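Local atomic coordinates of angiotensin-converting enzyme (Anopheles gambiae, PDB entry 6S1Y), a protein that probably cleaves peptides as a zinc metallopeptidase of the angiotensin-converting enzyme family in the malaria mosquito. Residues Q506-Y518 and L527-Q541. Numbering follows the deposited sequence.
Sequences QFHRAACALAGEY and LNNCDIYQSTAAGNQ. With NAG (2-acetamido-2-deoxy-beta-D-glucopyranose), chain C.
E517 OE1 is gripped twice: the backbone N of D531 reaches it over 3.1 Å in a nearly straight hydrogen bond (176°), and K399 adds a salt bridge. The amide uses the anti lone pair, the one turned away from the second carboxylate oxygen, and the bend of the E517 chain at chi2 (-71°) turns OE1 to the D531 amide. D531 OD2 is taken by H400 (hydrogen bond) and K403 (salt bridge), while its OD1 takes the N-H of Y533 from above the carboxylate plane, closing an Asx turn. On the other flank H508 NE2 donates a hydrogen bond to L527 O (3.1 Å), the oxygen lying in the ring plane and receiving it on a lone pair. Between the two polar bonds the C512–C530 disulfide ties the last turn of helix 495-514 to the returning loop. That helix ends at G516 in a Schellman motif, and after a type II turn from I532 to S535 the chain enters helix 536-547, whose N-cap S535 accepts from A538 N through OG. The two short helical segments run roughly antiparallel at 136°, their axes 8.3 Å apart, consistent with the small side chains of A511 and A538, which meet CB to CB at 4.1 Å. I532 packs alongside, CD1 against A511 CB and CG2 against C512 SG. At the far end L527 CD2 sits over one face of the Y518 ring, 3.8 Å from its centroid, and also touches R509 CB. N540 ND2 donates a hydrogen bond to O7 of a glycan N-acetylglucosamine (2.9 Å), which K543 also binds.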
ATOM      1  N   GLN A 506      12.494   8.696  -5.890  1.00 45.56           N
ATOM      2  CA  GLN A 506      13.710   8.445  -6.660  1.00 46.47           C
ATOM      3  C   GLN A 506      13.376   8.072  -8.102  1.00 46.12           C
ATOM      4  O   GLN A 506      13.986   8.590  -9.038  1.00 48.60           O
ATOM      5  CB  GLN A 506      14.527   7.349  -5.981  1.00 45.11           C
ATOM      6  CG  GLN A 506      14.968   7.719  -4.574  1.00 44.45           C
ATOM      7  CD  GLN A 506      15.781   6.655  -3.908  1.00 47.02           C
ATOM      8  OE1 GLN A 506      15.296   5.940  -3.015  1.00 48.83           O
ATOM      9  NE2 GLN A 506      17.039   6.542  -4.303  1.00 49.43           N
ATOM     10  N   PHE A 507      12.389   7.194  -8.297  1.00 47.86           N
ATOM     11  CA  PHE A 507      11.948   6.817  -9.639  1.00 46.44           C
ATOM     12  C   PHE A 507      11.373   8.025 -10.377  1.00 48.45           C
ATOM     13  O   PHE A 507      11.698   8.273 -11.546  1.00 48.96           O
ATOM     14  CB  PHE A 507      10.895   5.706  -9.550  1.00 43.89           C
ATOM     15  CG  PHE A 507      11.403   4.390  -8.984  1.00 45.84           C
ATOM     16  CD1 PHE A 507      12.752   4.108  -8.911  1.00 46.50           C
ATOM     17  CD2 PHE A 507      10.508   3.422  -8.572  1.00 45.52           C
ATOM     18  CE1 PHE A 507      13.192   2.888  -8.429  1.00 49.21           C
ATOM     19  CE2 PHE A 507      10.940   2.199  -8.082  1.00 46.14           C
ATOM     20  CZ  PHE A 507      12.281   1.931  -8.006  1.00 48.00           C
ATOM     21  N   HIS A 508      10.500   8.788  -9.707  1.00 46.75           N
ATOM     22  CA  HIS A 508       9.906   9.973 -10.324  1.00 47.85           C
ATOM     23  C   HIS A 508      10.973  10.966 -10.763  1.00 49.29           C
ATOM     24  O   HIS A 508      10.877  11.552 -11.847  1.00 51.08           O
ATOM     25  CB  HIS A 508       8.942  10.623  -9.331  1.00 48.36           C
ATOM     26  CG  HIS A 508       8.300  11.893  -9.810  1.00 47.14           C
ATOM     27  ND1 HIS A 508       7.398  11.926 -10.846  1.00 46.52           N
ATOM     28  CD2 HIS A 508       8.383  13.162  -9.348  1.00 47.80           C
ATOM     29  CE1 HIS A 508       6.958  13.158 -11.014  1.00 46.85           C
ATOM     30  NE2 HIS A 508       7.546  13.930 -10.122  1.00 48.46           N
ATOM     31  N   ARG A 509      11.980  11.194  -9.922  1.00 48.09           N
ATOM     32  CA  ARG A 509      13.032  12.141 -10.265  1.00 49.29           C
ATOM     33  C   ARG A 509      13.784  11.682 -11.506  1.00 51.15           C
ATOM     34  O   ARG A 509      14.066  12.487 -12.402  1.00 52.32           O
ATOM     35  CB  ARG A 509      13.992  12.297  -9.090  1.00 48.86           C
ATOM     36  CG  ARG A 509      15.231  13.160  -9.389  1.00 52.25           C
ATOM     37  CD  ARG A 509      15.999  13.526  -8.132  1.00 51.03           C
ATOM     38  NE  ARG A 509      16.586  12.364  -7.489  1.00 51.28           N
ATOM     39  CZ  ARG A 509      17.240  12.399  -6.334  1.00 54.41           C
ATOM     40  NH1 ARG A 509      17.393  13.555  -5.689  1.00 55.32           N
ATOM     41  NH2 ARG A 509      17.738  11.279  -5.823  1.00 54.58           N
ATOM     42  N   ALA A 510      14.115  10.392 -11.573  1.00 50.54           N
ATOM     43  CA  ALA A 510      14.822   9.864 -12.730  1.00 49.65           C
ATOM     44  C   ALA A 510      13.970   9.950 -13.985  1.00 51.77           C
ATOM     45  O   ALA A 510      14.472  10.283 -15.064  1.00 52.30           O
ATOM     46  CB  ALA A 510      15.241   8.418 -12.458  1.00 50.15           C
ATOM     47  N   ALA A 511      12.674   9.678 -13.874  1.00 50.23           N
ATOM     48  CA  ALA A 511      11.840   9.706 -15.069  1.00 52.47           C
ATOM     49  C   ALA A 511      11.620  11.127 -15.564  1.00 53.49           C
ATOM     50  O   ALA A 511      11.556  11.360 -16.779  1.00 52.51           O
ATOM     51  CB  ALA A 511      10.496   9.022 -14.798  1.00 49.16           C
ATOM     52  N   CYS A 512      11.462  12.083 -14.643  1.00 52.63           N
ATOM     53  CA  CYS A 512      11.338  13.479 -15.043  1.00 53.49           C
ATOM     54  C   CYS A 512      12.621  13.964 -15.706  1.00 52.72           C
ATOM     55  O   CYS A 512      12.576  14.673 -16.713  1.00 55.01           O
ATOM     56  CB  CYS A 512      10.987  14.342 -13.831  1.00 54.69           C
ATOM     57  SG  CYS A 512       9.416  13.873 -13.042  1.00 54.16           S
ATOM     58  N   ALA A 513      13.776  13.585 -15.161  1.00 52.93           N
ATOM     59  CA  ALA A 513      15.042  13.925 -15.801  1.00 54.49           C
ATOM     60  C   ALA A 513      15.068  13.449 -17.256  1.00 55.80           C
ATOM     61  O   ALA A 513      15.317  14.233 -18.184  1.00 55.55           O
ATOM     62  CB  ALA A 513      16.191  13.300 -15.012  1.00 51.52           C
ATOM     63  N   LEU A 514      14.782  12.153 -17.467  1.00 55.27           N
ATOM     64  CA  LEU A 514      14.735  11.588 -18.812  1.00 54.50           C
ATOM     65  C   LEU A 514      13.720  12.285 -19.709  1.00 55.59           C
ATOM     66  O   LEU A 514      13.926  12.352 -20.927  1.00 58.69           O
ATOM     67  CB  LEU A 514      14.397  10.097 -18.733  1.00 52.35           C
ATOM     68  CG  LEU A 514      15.459   9.218 -18.088  1.00 54.78           C
ATOM     69  CD1 LEU A 514      14.870   7.844 -17.777  1.00 56.97           C
ATOM     70  CD2 LEU A 514      16.687   9.064 -18.971  1.00 55.60           C
ATOM     71  N   ALA A 515      12.603  12.767 -19.154  1.00 52.84           N
ATOM     72  CA  ALA A 515      11.618  13.471 -19.969  1.00 53.60           C
ATOM     73  C   ALA A 515      11.954  14.943 -20.176  1.00 55.20           C
ATOM     74  O   ALA A 515      11.144  15.663 -20.772  1.00 56.08           O
ATOM     75  CB  ALA A 515      10.226  13.359 -19.339  1.00 54.82           C
ATOM     76  N   GLY A 516      13.110  15.411 -19.709  1.00 54.63           N
ATOM     77  CA  GLY A 516      13.403  16.836 -19.780  1.00 56.98           C
ATOM     78  C   GLY A 516      12.471  17.694 -18.951  1.00 58.25           C
ATOM     79  O   GLY A 516      12.233  18.858 -19.291  1.00 58.49           O
ATOM     80  N   GLU A 517      11.938  17.143 -17.858  1.00 56.93           N
ATOM     81  CA  GLU A 517      10.990  17.836 -17.008  1.00 57.90           C
ATOM     82  C   GLU A 517      11.581  18.277 -15.679  1.00 57.31           C
ATOM     83  O   GLU A 517      10.911  19.011 -14.947  1.00 59.20           O
ATOM     84  CB  GLU A 517       9.769  16.934 -16.735  1.00 57.60           C
ATOM     85  CG  GLU A 517       8.831  16.795 -17.910  1.00 55.70           C
ATOM     86  CD  GLU A 517       8.081  18.053 -18.153  1.00 59.28           C
ATOM     87  OE1 GLU A 517       7.004  18.226 -17.531  1.00 59.78           O
ATOM     88  OE2 GLU A 517       8.584  18.891 -18.934  1.00 64.67           O
ATOM     89  N   TYR A 518      12.796  17.847 -15.341  1.00 56.11           N
ATOM     90  CA  TYR A 518      13.376  18.161 -14.044  1.00 56.86           C
ATOM     91  C   TYR A 518      14.832  18.581 -14.173  1.00 58.56           C
ATOM     92  O   TYR A 518      15.676  17.796 -14.620  1.00 58.99           O
ATOM     93  CB  TYR A 518      13.292  16.962 -13.089  1.00 54.52           C
ATOM     94  CG  TYR A 518      14.186  17.125 -11.877  1.00 54.50           C
ATOM     95  CD1 TYR A 518      13.910  18.094 -10.910  1.00 55.84           C
ATOM     96  CD2 TYR A 518      15.312  16.327 -11.703  1.00 54.04           C
ATOM     97  CE1 TYR A 518      14.730  18.264  -9.802  1.00 54.52           C
ATOM     98  CE2 TYR A 518      16.141  16.492 -10.596  1.00 56.07           C
ATOM     99  CZ  TYR A 518      15.833  17.465  -9.643  1.00 56.51           C
ATOM    100  OH  TYR A 518      16.633  17.640  -8.531  1.00 55.76           O
ATOM    101  N   LEU A 527      10.476  18.929  -9.299  1.00 52.41           N
ATOM    102  CA  LEU A 527       9.809  17.653  -9.105  1.00 51.73           C
ATOM    103  C   LEU A 527       8.312  17.828  -8.912  1.00 51.26           C
ATOM    104  O   LEU A 527       7.558  16.904  -9.201  1.00 50.99           O
ATOM    105  CB  LEU A 527      10.400  16.933  -7.903  1.00 51.55           C
ATOM    106  CG  LEU A 527      11.869  16.568  -8.056  1.00 53.66           C
ATOM    107  CD1 LEU A 527      12.445  16.088  -6.732  1.00 52.74           C
ATOM    108  CD2 LEU A 527      12.039  15.494  -9.137  1.00 53.41           C
ATOM    109  N   ASN A 528       7.869  19.004  -8.458  1.00 51.84           N
ATOM    110  CA  ASN A 528       6.470  19.215  -8.122  1.00 51.82           C
ATOM    111  C   ASN A 528       5.592  19.542  -9.319  1.00 53.61           C
ATOM    112  O   ASN A 528       4.365  19.426  -9.210  1.00 54.56           O
ATOM    113  CB  ASN A 528       6.345  20.349  -7.094  1.00 50.79           C
ATOM    114  CG  ASN A 528       7.171  20.094  -5.869  1.00 47.53           C
ATOM    115  OD1 ASN A 528       8.378  20.344  -5.856  1.00 49.80           O
ATOM    116  ND2 ASN A 528       6.542  19.546  -4.839  1.00 47.53           N
ATOM    117  N   ASN A 529       6.175  19.946 -10.451  0.56 53.88           N
ATOM    118  CA  ASN A 529       5.385  20.273 -11.636  0.56 54.72           C
ATOM    119  C   ASN A 529       5.744  19.412 -12.846  0.56 55.21           C
ATOM    120  O   ASN A 529       5.349  19.747 -13.968  0.56 55.33           O
ATOM    121  CB  ASN A 529       5.524  21.766 -11.984  0.56 55.09           C
ATOM    122  CG  ASN A 529       6.947  22.173 -12.355  0.56 57.47           C
ATOM    123  OD1 ASN A 529       7.826  21.327 -12.547  0.56 58.03           O
ATOM    124  ND2 ASN A 529       7.180  23.483 -12.457  0.56 58.93           N
ATOM    125  N   CYS A 530       6.462  18.305 -12.647  1.00 55.48           N
ATOM    126  CA  CYS A 530       6.864  17.436 -13.747  1.00 55.29           C
ATOM    127  C   CYS A 530       5.740  16.500 -14.165  1.00 54.47           C
ATOM    128  O   CYS A 530       5.113  15.859 -13.320  1.00 52.05           O
ATOM    129  CB  CYS A 530       8.072  16.589 -13.346  1.00 55.54           C
ATOM    130  SG  CYS A 530       7.996  14.887 -14.091  1.00 58.60           S
ATOM    131  N   ASP A 531       5.512  16.393 -15.476  1.00 56.35           N
ATOM    132  CA  ASP A 531       4.578  15.429 -16.055  1.00 53.27           C
ATOM    133  C   ASP A 531       5.328  14.580 -17.081  1.00 55.53           C
ATOM    134  O   ASP A 531       5.816  15.108 -18.087  1.00 55.54           O
ATOM    135  CB  ASP A 531       3.394  16.144 -16.706  1.00 53.23           C
ATOM    136  CG  ASP A 531       2.332  15.185 -17.202  1.00 53.57           C
ATOM    137  OD1 ASP A 531       2.438  13.991 -16.879  1.00 53.98           O
ATOM    138  OD2 ASP A 531       1.380  15.609 -17.905  1.00 54.53           O
ATOM    139  N   ILE A 532       5.415  13.267 -16.839  1.00 54.43           N
ATOM    140  CA  ILE A 532       6.119  12.393 -17.769  1.00 53.02           C
ATOM    141  C   ILE A 532       5.169  11.781 -18.794  1.00 53.37           C
ATOM    142  O   ILE A 532       5.537  10.839 -19.508  1.00 54.21           O
ATOM    143  CB  ILE A 532       6.881  11.272 -17.043  1.00 51.46           C
ATOM    144  CG1 ILE A 532       5.909  10.259 -16.425  1.00 50.55           C
ATOM    145  CG2 ILE A 532       7.805  11.845 -16.005  1.00 51.69           C
ATOM    146  CD1 ILE A 532       6.625   9.043 -15.864  1.00 47.85           C
ATOM    147  N   TYR A 533       3.940  12.278 -18.852  1.00 52.58           N
ATOM    148  CA  TYR A 533       2.999  11.854 -19.886  1.00 55.15           C
ATOM    149  C   TYR A 533       3.594  12.048 -21.282  1.00 56.24           C
ATOM    150  O   TYR A 533       4.041  13.146 -21.633  1.00 56.02           O
ATOM    151  CB  TYR A 533       1.701  12.662 -19.733  1.00 54.42           C
ATOM    152  CG  TYR A 533       0.561  12.282 -20.657  1.00 56.69           C
ATOM    153  CD1 TYR A 533       0.033  10.996 -20.659  1.00 57.17           C
ATOM    154  CD2 TYR A 533      -0.015  13.225 -21.509  1.00 59.37           C
ATOM    155  CE1 TYR A 533      -1.036  10.649 -21.514  1.00 59.13           C
ATOM    156  CE2 TYR A 533      -1.078  12.897 -22.358  1.00 61.14           C
ATOM    157  CZ  TYR A 533      -1.585  11.612 -22.355  1.00 61.86           C
ATOM    158  OH  TYR A 533      -2.640  11.307 -23.195  1.00 63.34           O
ATOM    159  N   GLN A 534       3.587  10.967 -22.075  1.00 55.73           N
ATOM    160  CA  GLN A 534       4.047  10.929 -23.469  1.00 54.14           C
ATOM    161  C   GLN A 534       5.558  10.967 -23.590  1.00 54.98           C
ATOM    162  O   GLN A 534       6.077  11.357 -24.631  1.00 56.39           O
ATOM    163  CB  GLN A 534       3.459  12.071 -24.316  1.00 52.79           C
ATOM    164  CG  GLN A 534       1.947  12.069 -24.328  1.00 57.52           C
ATOM    165  CD  GLN A 534       1.344  13.255 -25.044  1.00 62.48           C
ATOM    166  OE1 GLN A 534       1.760  14.404 -24.853  1.00 63.59           O
ATOM    167  NE2 GLN A 534       0.332  12.986 -25.860  1.00 62.72           N
ATOM    168  N   SER A 535       6.289  10.575 -22.555  1.00 54.84           N
ATOM    169  CA  SER A 535       7.747  10.544 -22.624  1.00 55.79           C
ATOM    170  C   SER A 535       8.198   9.101 -22.803  1.00 55.24           C
ATOM    171  O   SER A 535       8.492   8.399 -21.836  1.00 55.57           O
ATOM    172  CB  SER A 535       8.397  11.153 -21.390  1.00 55.38           C
ATOM    173  OG  SER A 535       9.797  10.878 -21.409  1.00 55.05           O
ATOM    174  N   THR A 536       8.267   8.663 -24.068  1.00 55.43           N
ATOM    175  CA  THR A 536       8.788   7.336 -24.370  1.00 55.24           C
ATOM    176  C   THR A 536      10.225   7.173 -23.878  1.00 56.78           C
ATOM    177  O   THR A 536      10.657   6.052 -23.580  1.00 59.08           O
ATOM    178  CB  THR A 536       8.690   7.056 -25.877  1.00 59.17           C
ATOM    179  OG1 THR A 536       9.482   7.988 -26.620  1.00 59.04           O
ATOM    180  CG2 THR A 536       7.252   7.162 -26.356  1.00 58.19           C
ATOM    181  N   ALA A 537      10.985   8.267 -23.764  1.00 55.64           N
ATOM    182  CA  ALA A 537      12.332   8.153 -23.208  1.00 55.98           C
ATOM    183  C   ALA A 537      12.281   7.666 -21.763  1.00 57.45           C
ATOM    184  O   ALA A 537      13.104   6.847 -21.335  1.00 57.31           O
ATOM    185  CB  ALA A 537      13.051   9.494 -23.308  1.00 55.42           C
ATOM    186  N   ALA A 538      11.301   8.133 -21.000  1.00 56.29           N
ATOM    187  CA  ALA A 538      11.161   7.662 -19.624  1.00 57.32           C
ATOM    188  C   ALA A 538      10.559   6.263 -19.570  1.00 55.21           C
ATOM    189  O   ALA A 538      11.006   5.431 -18.780  1.00 55.54           O
ATOM    190  CB  ALA A 538      10.289   8.640 -18.827  1.00 55.06           C
ATOM    191  N   GLY A 539       9.532   6.002 -20.386  1.00 55.99           N
ATOM    192  CA  GLY A 539       8.942   4.678 -20.427  1.00 55.70           C
ATOM    193  C   GLY A 539       9.954   3.596 -20.753  1.00 57.94           C
ATOM    194  O   GLY A 539       9.913   2.500 -20.185  1.00 57.69           O
ATOM    195  N   ASN A 540      10.888   3.890 -21.654  1.00 57.66           N
ATOM    196  CA  ASN A 540      11.823   2.860 -22.083  1.00 60.00           C
ATOM    197  C   ASN A 540      12.730   2.444 -20.935  1.00 59.46           C
ATOM    198  O   ASN A 540      12.962   1.247 -20.727  1.00 59.15           O
ATOM    199  CB  ASN A 540      12.651   3.350 -23.280  1.00 61.08           C
ATOM    200  CG  ASN A 540      11.815   3.500 -24.550  1.00 65.61           C
ATOM    201  OD1 ASN A 540      10.793   2.838 -24.717  1.00 67.48           O
ATOM    202  ND2 ASN A 540      12.257   4.376 -25.450  1.00 67.86           N
ATOM    203  N   GLN A 541      13.248   3.413 -20.169  1.00 58.79           N
ATOM    204  CA  GLN A 541      14.089   3.046 -19.033  1.00 60.75           C
ATOM    205  C   GLN A 541      13.271   2.362 -17.941  1.00 60.00           C
ATOM    206  O   GLN A 541      13.766   1.448 -17.270  1.00 59.80           O
ATOM    207  CB  GLN A 541      14.801   4.272 -18.475  1.00 63.44           C
ATOM    208  CG  GLN A 541      15.958   4.766 -19.343  1.00 70.45           C
ATOM    209  CD  GLN A 541      17.079   3.755 -19.446  1.00 72.36           C
ATOM    210  OE1 GLN A 541      17.700   3.395 -18.443  1.00 69.68           O
ATOM    211  NE2 GLN A 541      17.335   3.284 -20.664  1.00 71.64           N
TER
HETATM  212  C1  NAG C   1       8.885   0.822 -27.831  1.00 88.06           C
HETATM  213  C2  NAG C   1      10.031   1.511 -28.583  1.00 92.22           C
HETATM  214  C3  NAG C   1      10.623   0.576 -29.637  1.00 99.24           C
HETATM  215  C4  NAG C   1      11.005  -0.771 -29.032  1.00106.15           C
HETATM  216  C5  NAG C   1       9.808  -1.352 -28.274  1.00 99.64           C
HETATM  217  C6  NAG C   1      10.137  -2.618 -27.517  1.00 97.19           C
HETATM  218  C7  NAG C   1      10.014   3.958 -28.834  1.00 80.00           C
HETATM  219  C8  NAG C   1       9.411   5.121 -29.556  1.00 76.87           C
HETATM  220  N2  NAG C   1       9.570   2.749 -29.196  1.00 86.84           N
HETATM  221  O3  NAG C   1      11.780   1.200 -30.179  1.00101.60           O
HETATM  222  O4  NAG C   1      11.430  -1.666 -30.063  1.00113.37           O
HETATM  223  O5  NAG C   1       9.341  -0.411 -27.293  1.00 91.50           O
HETATM  224  O6  NAG C   1       9.003  -3.103 -26.809  1.00 94.31           O
HETATM  225  O7  NAG C   1      10.872   4.105 -27.968  1.00 78.61           O